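PDB 3EGR: phenylacetate-CoA oxygenase subunit PaaB from Ralstonia eutropha JMP134, which is probably a small subunit of the multicomponent oxygenase that attacks the aromatic ring of phenylacetyl-CoA in phenylacetate degradation. Local coordinates for residues W7-V12 with V56-I61. Numbering follows the deposited sequence.
Sequences WPLWEV and VPSTAI. With SCN (thiocyanate ion), chain C.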
ATOM      1  N   TRP A   7      12.937   8.673   0.770  1.00 21.81           N
ATOM      2  CA  TRP A   7      13.521   7.391   1.142  1.00 22.16           C
ATOM      3  C   TRP A   7      12.696   6.763   2.254  1.00 24.19           C
ATOM      4  O   TRP A   7      13.153   6.647   3.397  1.00 25.31           O
ATOM      5  CB  TRP A   7      14.948   7.573   1.641  1.00 21.35           C
ATOM      6  CG  TRP A   7      15.935   7.868   0.575  1.00 20.91           C
ATOM      7  CD1 TRP A   7      16.055   9.024  -0.127  1.00 18.89           C
ATOM      8  CD2 TRP A   7      16.964   6.996   0.097  1.00 21.23           C
ATOM      9  NE1 TRP A   7      17.074   8.921  -1.023  1.00 18.75           N
ATOM     10  CE2 TRP A   7      17.664   7.695  -0.901  1.00 19.77           C
ATOM     11  CE3 TRP A   7      17.372   5.695   0.430  1.00 21.95           C
ATOM     12  CZ2 TRP A   7      18.754   7.145  -1.576  1.00 20.31           C
ATOM     13  CZ3 TRP A   7      18.448   5.142  -0.243  1.00 21.01           C
ATOM     14  CH2 TRP A   7      19.130   5.869  -1.238  1.00 21.28           C
ATOM     15  N   PRO A   8      11.474   6.341   1.926  1.00 23.73           N
ATOM     16  CA  PRO A   8      10.605   5.772   2.940  1.00 23.64           C
ATOM     17  C   PRO A   8      11.134   4.450   3.517  1.00 23.84           C
ATOM     18  O   PRO A   8      12.080   3.850   2.969  1.00 22.84           O
ATOM     19  CB  PRO A   8       9.295   5.551   2.177  1.00 23.76           C
ATOM     20  CG  PRO A   8       9.706   5.417   0.760  1.00 23.75           C
ATOM     21  CD  PRO A   8      10.840   6.357   0.597  1.00 23.39           C
ATOM     22  N   LEU A   9      10.510   4.029   4.620  1.00 22.36           N
ATOM     23  CA  LEU A   9      10.884   2.822   5.349  1.00 21.44           C
ATOM     24  C   LEU A   9      10.189   1.605   4.743  1.00 22.30           C
ATOM     25  O   LEU A   9       9.019   1.676   4.363  1.00 24.87           O
ATOM     26  CB  LEU A   9      10.512   2.957   6.834  1.00 18.97           C
ATOM     27  CG  LEU A   9      11.019   1.830   7.754  1.00 18.85           C
ATOM     28  CD1 LEU A   9      12.559   1.979   7.952  1.00 16.54           C
ATOM     29  CD2 LEU A   9      10.273   1.823   9.081  1.00 11.83           C
ATOM     30  N   TRP A  10      10.931   0.500   4.644  1.00 22.88           N
ATOM     31  CA  TRP A  10      10.441  -0.777   4.100  1.00 21.34           C
ATOM     32  C   TRP A  10      10.709  -1.866   5.110  1.00 21.83           C
ATOM     33  O   TRP A  10      11.748  -1.863   5.772  1.00 22.65           O
ATOM     34  CB  TRP A  10      11.154  -1.131   2.789  1.00 21.53           C
ATOM     35  CG  TRP A  10      10.987  -0.063   1.737  1.00 22.54           C
ATOM     36  CD1 TRP A  10      11.634   1.129   1.697  1.00 23.66           C
ATOM     37  CD2 TRP A  10      10.103  -0.080   0.604  1.00 21.52           C
ATOM     38  NE1 TRP A  10      11.211   1.855   0.623  1.00 24.52           N
ATOM     39  CE2 TRP A  10      10.265   1.141  -0.062  1.00 22.32           C
ATOM     40  CE3 TRP A  10       9.195  -1.010   0.088  1.00 23.14           C
ATOM     41  CZ2 TRP A  10       9.554   1.469  -1.223  1.00 21.17           C
ATOM     42  CZ3 TRP A  10       8.478  -0.675  -1.075  1.00 22.60           C
ATOM     43  CH2 TRP A  10       8.678   0.545  -1.715  1.00 21.49           C
ATOM     44  N   GLU A  11       9.765  -2.779   5.267  1.00 23.08           N
ATOM     45  CA  GLU A  11      10.022  -3.968   6.056  1.00 24.33           C
ATOM     46  C   GLU A  11      10.434  -5.091   5.112  1.00 25.14           C
ATOM     47  O   GLU A  11       9.901  -5.218   3.997  1.00 25.03           O
ATOM     48  CB  GLU A  11       8.796  -4.368   6.872  1.00 26.26           C
ATOM     49  CG  GLU A  11       8.316  -3.306   7.859  1.00 25.92           C
ATOM     50  CD  GLU A  11       9.385  -2.855   8.817  1.00 26.84           C
ATOM     51  OE1 GLU A  11      10.284  -3.651   9.171  1.00 28.34           O
ATOM     52  OE2 GLU A  11       9.321  -1.690   9.239  1.00 28.30           O
ATOM     53  N   VAL A  12      11.395  -5.890   5.569  1.00 24.36           N
ATOM     54  CA  VAL A  12      11.988  -6.938   4.762  1.00 23.78           C
ATOM     55  C   VAL A  12      11.671  -8.298   5.386  1.00 24.68           C
ATOM     56  O   VAL A  12      11.909  -8.517   6.576  1.00 26.19           O
ATOM     57  CB  VAL A  12      13.519  -6.754   4.706  1.00 22.48           C
ATOM     58  CG1 VAL A  12      14.194  -7.881   3.924  1.00 20.67           C
ATOM     59  CG2 VAL A  12      13.855  -5.408   4.107  1.00 21.80           C
ATOM     60  N   VAL A  56       8.070  -4.568   1.774  1.00 24.03           N
ATOM     61  CA  VAL A  56       6.771  -3.945   2.001  1.00 23.77           C
ATOM     62  C   VAL A  56       7.000  -2.574   2.613  1.00 24.05           C
ATOM     63  O   VAL A  56       7.725  -2.453   3.614  1.00 23.37           O
ATOM     64  CB  VAL A  56       5.935  -4.758   3.000  1.00 23.55           C
ATOM     65  CG1 VAL A  56       4.539  -4.236   3.042  1.00 23.94           C
ATOM     66  CG2 VAL A  56       5.963  -6.224   2.622  1.00 24.17           C
ATOM     67  N   PRO A  57       6.406  -1.528   2.015  1.00 24.21           N
ATOM     68  CA  PRO A  57       6.496  -0.242   2.675  1.00 23.83           C
ATOM     69  C   PRO A  57       5.814  -0.339   4.027  1.00 23.05           C
ATOM     70  O   PRO A  57       4.734  -0.934   4.117  1.00 22.75           O
ATOM     71  CB  PRO A  57       5.732   0.704   1.737  1.00 24.91           C
ATOM     72  CG  PRO A  57       5.024  -0.125   0.787  1.00 23.90           C
ATOM     73  CD  PRO A  57       5.655  -1.461   0.752  1.00 24.18           C
ATOM     74  N   SER A  58       6.464   0.215   5.052  0.50 22.37           N
ATOM     75  CA  SER A  58       5.943   0.249   6.417  0.50 22.71           C
ATOM     76  C   SER A  58       4.479   0.680   6.508  0.50 22.52           C
ATOM     77  O   SER A  58       3.690   0.087   7.242  0.50 24.04           O
ATOM     78  CB  SER A  58       6.789   1.199   7.272  0.50 24.11           C
ATOM     79  OG  SER A  58       8.030   0.615   7.628  0.50 25.39           O
ATOM     80  N   THR A  59       4.114   1.704   5.746  1.00 21.45           N
ATOM     81  CA  THR A  59       2.771   2.232   5.786  1.00 19.13           C
ATOM     82  C   THR A  59       1.732   1.195   5.416  1.00 18.35           C
ATOM     83  O   THR A  59       0.578   1.366   5.710  1.00 22.03           O
ATOM     84  CB  THR A  59       2.644   3.484   4.905  1.00 19.51           C
ATOM     85  OG1 THR A  59       3.161   3.218   3.585  1.00 20.60           O
ATOM     86  CG2 THR A  59       3.414   4.629   5.564  1.00 17.53           C
ATOM     87  N   ALA A  60       2.130   0.100   4.785  1.00 19.91           N
ATOM     88  CA  ALA A  60       1.180  -0.925   4.357  1.00 19.33           C
ATOM     89  C   ALA A  60       0.835  -1.926   5.476  1.00 19.63           C
ATOM     90  O   ALA A  60      -0.084  -2.719   5.324  1.00 22.53           O
ATOM     91  CB  ALA A  60       1.727  -1.652   3.133  1.00 16.88           C
ATOM     92  N   ILE A  61       1.564  -1.895   6.585  1.00 19.47           N
ATOM     93  CA  ILE A  61       1.369  -2.856   7.671  1.00 21.14           C
ATOM     94  C   ILE A  61       0.460  -2.270   8.739  1.00 21.00           C
ATOM     95  O   ILE A  61       0.719  -1.188   9.220  1.00 24.98           O
ATOM     96  CB  ILE A  61       2.742  -3.234   8.333  1.00 21.37           C
ATOM     97  CG1 ILE A  61       3.627  -3.983   7.332  1.00 21.73           C
ATOM     98  CG2 ILE A  61       2.533  -4.098   9.535  1.00 20.13           C
ATOM     99  CD1 ILE A  61       5.093  -3.871   7.611  1.00 21.16           C
TER
HETATM  100  S   SCN C  96       4.519  -1.532  11.777  1.00 69.85           S
HETATM  101  C   SCN C  96       6.214  -1.538  11.157  1.00 64.03           C
HETATM  102  N   SCN C  96       7.050  -1.148  10.225  1.00 64.28           N
HETATM  103  O   HOH W   1       6.767   3.250   4.293  1.00 19.32           O
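W10 and P57 make the tight side of this contact. P57 CA lies above one face of the indole near the rim, and P57 CD touches W10 CZ3 at 3.5 Å. W10 CG sits anti to its carbonyl carbon (chi1 -58°), and chi2 (76°) turns the six-membered ring beside the proline. W10 NE1 bonds to the backbone oxygen of A30, and A33 and A36 of helix 33-45 touch the indole, so the ring is fixed between strand and helix.

The backbones pair as antiparallel strands of a three-stranded sheet, with 9-15 in the middle. E11 and V56 form a hydrogen-bonded pair: E11 N donates to V56 O, and V56 N to E11 O at 3.0 Å. S58 N bonds to L9 O at 3.0 Å, nearly straight at N-H but above the carbonyl plane. This extends the pairing to the start of the 3-10 turn 58-60. A water also donates to L9 O, so two donors grip that oxygen.

The looser side is at the partly exposed L9, S58 and I61. The buried E11 carboxylate reaches toward it. E11 CG is anti to the carbonyl carbon (chi1 -60°), beside I61 CD1, and the bend at chi2 turns the carboxylate toward S58. E11 OE1 is bonded to H24 and S27 on strand 23-29. E11 OE2 lies 3.1 Å from S58 OG, a weak and unsettled contact: a thiocyanate nitrogen is also near that hydroxyl, and S58 has two conformers. That ion probably came from the crystallisation liquor.

Backbone bonds and the proline-indole packing therefore join the strands, while the carboxylate ties E11 chiefly to strand 23-29 and only doubtfully to S58.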